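Local structure of uncharacterized protein AF0587 (Archaeoglobus fulgidus DSM 4304, 2Q07) at residues 50-55 with 154-159. The protein is uncharacterised but belongs to the archaeosine synthase type 1 family and probably binds RNA in tRNA modification, this fragment including its C-terminal PUA domain. Sequence-based numbering, arbitrary orientation.
Sequences RALRSK and ERLKQE
Leu156, with CG anti to the backbone N (chi1 -177°), and Lys157, whose chain runs fully extended beyond CG, bring helix 150-160 into contact with helix 47-55. Both helices belong to the DUF5591 region, of the uracil-DNA glycosylase-like clan, and pack beside its mixed, largely parallel sheet in an alpha/beta arrangement. Leu52 completes the apolar part: its CD2 lies 4.0 Å from CD2 of Leu156, the single close carbon pair between these two side chains, which cross at about a right angle. The chi1 of Leu52, -105°, is off the staggered values, and its branch end turns toward Leu156. Both leucines are buried, and each also touches the sheet, Leu52 on Leu35 and Leu156 on Leu33 and Val117, so the pair lies between the two helices and the strands.

The pairing is loose: CA of Leu52 and CA of Leu156 are 9.9 Å apart, only 112 Å² is buried in all, and no hydrogen bond joins the segments. Lys157 also reaches across to the C-terminal end of helix 47-55, where its CE is modelled 3.0 Å from Lys55 O, a doubtfully short approach. The ammonium lies farther from that carbonyl, and forms a salt bridge within its own helix, Lys157 NZ to Glu154 OE2 at 3.6 Å.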
loop_
_atom_site.group_PDB
_atom_site.type_symbol
_atom_site.label_atom_id
_atom_site.label_comp_id
_atom_site.label_asym_id
_atom_site.label_seq_id
_atom_site.Cartn_x
_atom_site.Cartn_y
_atom_site.Cartn_z
ATOM N N ARG A 50 -6.627 -2.369 -17.144
ATOM C CA ARG A 50 -6.307 -3.627 -17.810
ATOM C C ARG A 50 -6.126 -3.446 -19.325
ATOM O O ARG A 50 -5.183 -3.980 -19.910
ATOM C CB ARG A 50 -7.383 -4.673 -17.514
ATOM C CG ARG A 50 -7.204 -5.349 -16.170
ATOM C CD ARG A 50 -8.220 -6.454 -15.930
ATOM N NE ARG A 50 -9.571 -5.945 -15.717
ATOM C CZ ARG A 50 -10.570 -6.068 -16.587
ATOM N NH1 ARG A 50 -10.376 -6.686 -17.745
ATOM N NH2 ARG A 50 -11.771 -5.579 -16.292
ATOM N N ALA A 51 -7.016 -2.680 -19.956
ATOM C CA ALA A 51 -6.918 -2.432 -21.395
ATOM C C ALA A 51 -5.592 -1.747 -21.710
ATOM O O ALA A 51 -4.893 -2.120 -22.652
ATOM C CB ALA A 51 -8.082 -1.563 -21.863
ATOM N N LEU A 52 -5.253 -0.736 -20.916
ATOM C CA LEU A 52 -4.006 -0.004 -21.098
ATOM C C LEU A 52 -2.786 -0.916 -20.996
ATOM O O LEU A 52 -1.952 -0.958 -21.896
ATOM C CB LEU A 52 -3.892 1.096 -20.045
ATOM C CG LEU A 52 -4.146 2.516 -20.531
ATOM C CD1 LEU A 52 -4.113 3.484 -19.348
ATOM C CD2 LEU A 52 -3.090 2.878 -21.568
ATOM N N ARG A 53 -2.687 -1.644 -19.890
ATOM C CA ARG A 53 -1.562 -2.545 -19.677
ATOM C C ARG A 53 -1.559 -3.691 -20.674
ATOM O O ARG A 53 -0.579 -4.431 -20.795
ATOM C CB ARG A 53 -1.589 -3.074 -18.244
ATOM C CG ARG A 53 -1.244 -1.990 -17.243
ATOM C CD ARG A 53 -1.404 -2.437 -15.809
ATOM N NE ARG A 53 -0.329 -1.887 -14.992
ATOM C CZ ARG A 53 0.842 -2.490 -14.805
ATOM N NH1 ARG A 53 1.076 -3.662 -15.369
ATOM N NH2 ARG A 53 1.785 -1.913 -14.076
ATOM N N SER A 54 -2.662 -3.828 -21.392
ATOM C CA SER A 54 -2.790 -4.871 -22.397
ATOM C C SER A 54 -2.155 -4.411 -23.717
ATOM O O SER A 54 -1.574 -5.211 -24.462
ATOM C CB SER A 54 -4.267 -5.194 -22.617
ATOM O OG SER A 54 -4.419 -6.126 -23.666
ATOM N N LYS A 55 -2.257 -3.116 -23.987
ATOM C CA LYS A 55 -1.718 -2.540 -25.206
ATOM C C LYS A 55 -0.290 -2.015 -25.080
ATOM O O LYS A 55 0.358 -1.719 -26.090
ATOM C CB LYS A 55 -2.644 -1.427 -25.702
ATOM C CG LYS A 55 -3.882 -1.932 -26.442
ATOM C CD LYS A 55 -4.718 -2.885 -25.594
ATOM C CE LYS A 55 -5.921 -3.408 -26.369
ATOM N NZ LYS A 55 -6.796 -2.297 -26.853
ATOM N N GLU A 154 0.102 5.213 -28.664
ATOM C CA GLU A 154 1.356 5.335 -29.408
ATOM C C GLU A 154 2.240 6.386 -28.741
ATOM O O GLU A 154 3.452 6.202 -28.636
ATOM C CB GLU A 154 1.110 5.708 -30.877
ATOM C CG GLU A 154 0.709 4.531 -31.757
ATOM C CD GLU A 154 1.694 3.368 -31.672
ATOM O OE1 GLU A 154 2.910 3.596 -31.850
ATOM O OE2 GLU A 154 1.249 2.223 -31.433
ATOM N N ARG A 155 1.632 7.482 -28.289
ATOM C CA ARG A 155 2.377 8.541 -27.601
ATOM C C ARG A 155 2.940 7.985 -26.293
ATOM O O ARG A 155 4.068 8.291 -25.902
ATOM C CB ARG A 155 1.473 9.737 -27.263
ATOM C CG ARG A 155 1.124 10.655 -28.417
ATOM C CD ARG A 155 0.737 12.037 -27.884
ATOM N NE ARG A 155 0.583 13.035 -28.939
ATOM C CZ ARG A 155 -0.521 13.198 -29.660
ATOM N NH1 ARG A 155 -1.580 12.429 -29.432
ATOM N NH2 ARG A 155 -0.565 14.124 -30.612
ATOM N N LEU A 156 2.135 7.179 -25.612
ATOM C CA LEU A 156 2.563 6.585 -24.356
ATOM C C LEU A 156 3.743 5.643 -24.586
ATOM O O LEU A 156 4.746 5.730 -23.892
ATOM C CB LEU A 156 1.404 5.831 -23.692
ATOM C CG LEU A 156 1.751 5.236 -22.320
ATOM C CD1 LEU A 156 2.308 6.336 -21.412
ATOM C CD2 LEU A 156 0.511 4.611 -21.702
ATOM N N LYS A 157 3.623 4.743 -25.560
ATOM C CA LYS A 157 4.711 3.814 -25.849
ATOM C C LYS A 157 6.012 4.558 -26.138
ATOM O O LYS A 157 7.097 4.140 -25.731
ATOM C CB LYS A 157 4.374 2.949 -27.063
ATOM C CG LYS A 157 3.283 1.933 -26.827
ATOM C CD LYS A 157 3.024 1.145 -28.098
ATOM C CE LYS A 157 1.922 0.122 -27.907
ATOM N NZ LYS A 157 1.615 -0.551 -29.191
ATOM N N GLN A 158 5.900 5.678 -26.836
ATOM C CA GLN A 158 7.089 6.430 -27.187
ATOM C C GLN A 158 7.757 7.129 -26.018
ATOM O O GLN A 158 8.869 7.624 -26.156
ATOM C CB GLN A 158 6.766 7.397 -28.331
ATOM C CG GLN A 158 6.774 6.659 -29.667
ATOM C CD GLN A 158 6.255 7.473 -30.835
ATOM O OE1 GLN A 158 6.512 8.678 -30.942
ATOM N NE2 GLN A 158 5.531 6.805 -31.738
ATOM N N GLU A 159 7.087 7.143 -24.865
ATOM C CA GLU A 159 7.624 7.769 -23.654
ATOM C C GLU A 159 8.089 6.767 -22.595
ATOM O O GLU A 159 8.976 7.079 -21.815
ATOM C CB GLU A 159 6.580 8.674 -22.983
ATOM C CG GLU A 159 6.189 9.936 -23.739
ATOM C CD GLU A 159 7.371 10.817 -24.079
ATOM O OE1 GLU A 159 8.346 10.861 -23.297
ATOM O OE2 GLU A 159 7.318 11.481 -25.131
#